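PDB 6Q56: tRNA (adenine(22)-N(1))-methyltransferase from Bacillus subtilis, which catalyses the S-adenosyl-L-methionine-dependent methylation of adenosine 22 in tRNA, at N1 of the base. Local coordinates for residues V144-E147 with S152-V155; F181-K184 with V189-K192. The protein carries 2 engineered substitutions. All coordinates share one frame; numbering follows the deposited sequence.

Contact 1 of 2, residues V144-E147 with S152-V155; sequences VILE and SYEV. Engineered in segment 152-155: Ser152 (natural residue Cys).
Leu146 O takes a short, nearly straight hydrogen bond from Tyr153 N (2.7 Å, 165° at the hydrogen), with a weaker C-H contact from Ser152 CA beside it; the Tyr153 ring only lies against this oxygen, with Leu146 O 3.2 Å above the ring plane and offset toward the rim. The return bond, Leu146 N to Tyr153 O, is 3.0 Å. One hydrogen-bonded pair further along, Val144 and Val155 bond to each other both ways, N to O. This is the two-stranded antiparallel hairpin that ends the seven-stranded sheet of the Rossmann-like methyltransferase fold; strand 139-148 is one of the sheet's two edge strands. Val144 CG1 sits between its own backbone N and carbonyl carbon (chi1 57°), which turns it to Val155 CB, a tight 3.4 Å. The same kind of first torsion in Tyr153 (66°) swings the ring across toward Leu146; Leu146 CB lies 3.3 Å from Tyr153 CZ, and the hydroxyl goes on to a weak hydrogen bond with Thr12 of helix 8-14. An alanine in place of Tyr153 would probably leave Leu146 CB and CD1 without their aromatic neighbour and Thr12 without this bond. On the other face Ile145 CD1 rests 3.7 Å from Glu154 CG, the two side chains pointing the same way; the engineered Ser152 faces Glu147 as a non-hydrogen-bonded pair.

Contact 2 of 2, residues F181-K184 with V189-K192; sequences FLAK and VFLK
Leu182 and Ala183 in the short helix 180-185 present their backbone to an aromatic ring from the start of the long helix 188-210. The junction is a helix-helix contact on the flank of the Rossmann-like methyltransferase domain, where these helices follow the terminal hairpin of the sheet. Along 189-192, Val189 comes first and faces the hairpin, resting on Ile145 and Ser152. Phe190 follows, and alone of 189-192 it reaches helix 180-185. Its backbone N is hydrogen-bonded to Asn187 OD1, and its CG is anti to that N (chi1 173°), which carries the ring across to helix 180-185. Around the ring, Ile145 and Val178 add apolar cover, and Trp194, a turn further along the helix, meets it with the planes at about 60°. No hydrogen bond crosses between the segments; the join rests on ring, backbone and methylene contacts. The carbonyl oxygen of Leu182 sits 3.7 Å above the plane of the Phe190 ring, over the ring centre. At one side of the ring Leu182 CB approaches Phe190 CD1 at 3.6 Å, with Phe190 CE1 almost as near. The methyl CB of Ala183 is a looser neighbour of Phe190 CZ at 4.3 Å. At this far end of the ring the closer approach is to the backbone, where Phe190 CZ meets Ala183 CA at 3.7 Å.

In the fold
Contact 1 closes before contact 2 opens along the chain, and their centres lie about 9 Å apart. Hairpin strands 139-148 and 151-159 form one end of the sheet, 139-148 outermost there, and helices 180-185 and 188-210 lie against the face bearing Ile145 and Glu154. The two contacts touch directly: Leu182 CD2 packs on Val144 C at 3.6 Å, and Val189 CG1 meets Ile145 CG1 at 3.8 Å. At the rim, Glu147 OE1 and Lys192 NZ form a long, weak ion pair of 3.3 Å. Asn187, between the two helices, is hydrogen-bonded to Ile145 O, tying the start of the long helix 188-210 to the methyltransferase sheet.

Contact 1 of 2, residues V144-E147 with S152-V155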
loop_
_atom_site.group_PDB
_atom_site.type_symbol
_atom_site.label_atom_id
_atom_site.label_comp_id
_atom_site.label_asym_id
_atom_site.label_seq_id
_atom_site.Cartn_x
_atom_site.Cartn_y
_atom_site.Cartn_z
ATOM N N VAL A 144 3.601 7.991 -3.622
ATOM C CA VAL A 144 2.779 8.894 -4.390
ATOM C C VAL A 144 1.407 8.925 -3.750
ATOM O O VAL A 144 0.932 7.925 -3.234
ATOM C CB VAL A 144 2.647 8.488 -5.872
ATOM C CG1 VAL A 144 2.105 7.088 -6.004
ATOM C CG2 VAL A 144 1.724 9.442 -6.598
ATOM N N ILE A 145 0.778 10.083 -3.775
ATOM C CA ILE A 145 -0.564 10.211 -3.256
ATOM C C ILE A 145 -1.324 10.993 -4.296
ATOM O O ILE A 145 -0.944 12.094 -4.664
ATOM C CB ILE A 145 -0.671 10.894 -1.888
ATOM C CG1 ILE A 145 -2.123 10.810 -1.415
ATOM C CG2 ILE A 145 -0.224 12.337 -1.971
ATOM C CD1 ILE A 145 -2.358 11.198 0.021
ATOM N N LEU A 146 -2.397 10.396 -4.777
ATOM C CA LEU A 146 -3.214 11.006 -5.792
ATOM C C LEU A 146 -4.661 10.767 -5.460
ATOM O O LEU A 146 -4.974 10.006 -4.562
ATOM C CB LEU A 146 -2.902 10.364 -7.138
ATOM C CG LEU A 146 -1.442 10.439 -7.566
ATOM C CD1 LEU A 146 -1.118 9.390 -8.612
ATOM C CD2 LEU A 146 -1.098 11.826 -8.075
ATOM N N GLU A 147 -5.550 11.406 -6.199
ATOM C CA GLU A 147 -6.962 11.179 -5.980
ATOM C C GLU A 147 -7.596 10.747 -7.292
ATOM O O GLU A 147 -7.139 11.108 -8.371
ATOM C CB GLU A 147 -7.657 12.392 -5.363
ATOM C CG GLU A 147 -8.110 13.464 -6.324
ATOM C CD GLU A 147 -8.730 14.643 -5.600
ATOM O OE1 GLU A 147 -9.068 14.495 -4.411
ATOM O OE2 GLU A 147 -8.873 15.717 -6.217
ATOM N N SER A 152 -8.875 9.709 -2.377
ATOM C CA SER A 152 -7.428 9.773 -2.342
ATOM C C SER A 152 -6.869 8.375 -2.147
ATOM O O SER A 152 -7.437 7.558 -1.435
ATOM C CB SER A 152 -6.953 10.703 -1.235
ATOM O OG SER A 152 -7.155 10.127 0.031
ATOM N N TYR A 153 -5.749 8.101 -2.792
ATOM C CA TYR A 153 -5.132 6.803 -2.689
ATOM C C TYR A 153 -3.633 6.970 -2.643
ATOM O O TYR A 153 -3.074 7.807 -3.332
ATOM C CB TYR A 153 -5.542 5.920 -3.864
ATOM C CG TYR A 153 -5.029 6.401 -5.196
ATOM C CD1 TYR A 153 -3.767 6.049 -5.641
ATOM C CD2 TYR A 153 -5.805 7.208 -6.011
ATOM C CE1 TYR A 153 -3.293 6.490 -6.857
ATOM C CE2 TYR A 153 -5.337 7.653 -7.231
ATOM C CZ TYR A 153 -4.082 7.292 -7.646
ATOM O OH TYR A 153 -3.617 7.727 -8.850
ATOM N N GLU A 154 -2.997 6.166 -1.809
ATOM C CA GLU A 154 -1.564 6.201 -1.654
ATOM C C GLU A 154 -0.935 4.959 -2.247
ATOM O O GLU A 154 -1.550 3.905 -2.291
ATOM C CB GLU A 154 -1.203 6.276 -0.183
ATOM C CG GLU A 154 -1.500 7.605 0.466
ATOM C CD GLU A 154 -1.720 7.471 1.951
ATOM O OE1 GLU A 154 -2.310 6.463 2.364
ATOM O OE2 GLU A 154 -1.310 8.370 2.696
ATOM N N VAL A 155 0.302 5.098 -2.693
ATOM C CA VAL A 155 1.046 3.994 -3.264
ATOM C C VAL A 155 2.451 4.040 -2.692
ATOM O O VAL A 155 3.161 5.023 -2.843
ATOM C CB VAL A 155 1.095 4.061 -4.796
ATOM C CG1 VAL A 155 1.986 2.965 -5.347
ATOM C CG2 VAL A 155 -0.297 3.940 -5.371
#

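Contact 2 of 2, residues F181-K184 with V189-K192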
loop_
_atom_site.group_PDB
_atom_site.type_symbol
_atom_site.label_atom_id
_atom_site.label_comp_id
_atom_site.label_asym_id
_atom_site.label_seq_id
_atom_site.Cartn_x
_atom_site.Cartn_y
_atom_site.Cartn_z
ATOM N N PHE A 181 8.129 10.606 1.991
ATOM C CA PHE A 181 8.234 11.230 0.686
ATOM C C PHE A 181 7.061 12.166 0.506
ATOM O O PHE A 181 7.218 13.294 0.069
ATOM C CB PHE A 181 8.221 10.185 -0.423
ATOM C CG PHE A 181 9.495 9.408 -0.541
ATOM C CD1 PHE A 181 10.544 9.895 -1.283
ATOM C CD2 PHE A 181 9.637 8.191 0.085
ATOM C CE1 PHE A 181 11.718 9.184 -1.396
ATOM C CE2 PHE A 181 10.806 7.477 -0.022
ATOM C CZ PHE A 181 11.851 7.973 -0.761
ATOM N N LEU A 182 5.879 11.680 0.847
ATOM C CA LEU A 182 4.670 12.469 0.713
ATOM C C LEU A 182 4.795 13.767 1.487
ATOM O O LEU A 182 4.398 14.817 1.015
ATOM C CB LEU A 182 3.461 11.668 1.176
ATOM C CG LEU A 182 3.269 10.390 0.370
ATOM C CD1 LEU A 182 2.056 9.613 0.834
ATOM C CD2 LEU A 182 3.189 10.698 -1.114
ATOM N N ALA A 183 5.353 13.674 2.683
ATOM C CA ALA A 183 5.532 14.833 3.542
ATOM C C ALA A 183 6.403 15.896 2.888
ATOM O O ALA A 183 6.105 17.068 2.975
ATOM C CB ALA A 183 6.121 14.421 4.878
ATOM N N LYS A 184 7.476 15.471 2.234
ATOM C CA LYS A 184 8.387 16.389 1.564
ATOM C C LYS A 184 7.705 17.073 0.395
ATOM O O LYS A 184 7.873 18.268 0.176
ATOM C CB LYS A 184 9.617 15.650 1.048
ATOM C CG LYS A 184 10.616 15.254 2.110
ATOM C CD LYS A 184 11.908 14.791 1.469
ATOM C CE LYS A 184 12.594 13.717 2.287
ATOM N NZ LYS A 184 13.713 13.100 1.527
ATOM N N VAL A 189 -3.356 17.010 -2.721
ATOM C CA VAL A 189 -4.088 15.864 -2.221
ATOM C C VAL A 189 -3.640 15.537 -0.810
ATOM O O VAL A 189 -4.444 15.259 0.062
ATOM C CB VAL A 189 -3.892 14.647 -3.137
ATOM C CG1 VAL A 189 -4.639 13.447 -2.600
ATOM C CG2 VAL A 189 -4.360 14.971 -4.541
ATOM N N PHE A 190 -2.332 15.579 -0.618
ATOM C CA PHE A 190 -1.712 15.296 0.669
ATOM C C PHE A 190 -2.192 16.256 1.752
ATOM O O PHE A 190 -2.642 15.833 2.806
ATOM C CB PHE A 190 -0.190 15.359 0.543
ATOM C CG PHE A 190 0.533 15.234 1.843
ATOM C CD1 PHE A 190 0.912 13.999 2.320
ATOM C CD2 PHE A 190 0.840 16.354 2.588
ATOM C CE1 PHE A 190 1.583 13.880 3.516
ATOM C CE2 PHE A 190 1.508 16.241 3.786
ATOM C CZ PHE A 190 1.881 15.004 4.249
ATOM N N LEU A 191 -2.086 17.550 1.484
ATOM C CA LEU A 191 -2.507 18.566 2.437
ATOM C C LEU A 191 -3.979 18.420 2.772
ATOM O O LEU A 191 -4.363 18.442 3.925
ATOM C CB LEU A 191 -2.242 19.964 1.888
ATOM C CG LEU A 191 -0.786 20.409 1.869
ATOM C CD1 LEU A 191 -0.659 21.743 1.170
ATOM C CD2 LEU A 191 -0.223 20.484 3.273
ATOM N N LYS A 192 -4.794 18.270 1.742
ATOM C CA LYS A 192 -6.228 18.121 1.910
ATOM C C LYS A 192 -6.558 16.915 2.778
ATOM O O LYS A 192 -7.379 16.998 3.675
ATOM C CB LYS A 192 -6.911 18.003 0.547
ATOM C CG LYS A 192 -8.385 17.675 0.609
ATOM C CD LYS A 192 -9.105 18.092 -0.657
ATOM C CE LYS A 192 -8.571 17.370 -1.874
ATOM N NZ LYS A 192 -9.492 17.457 -3.032
#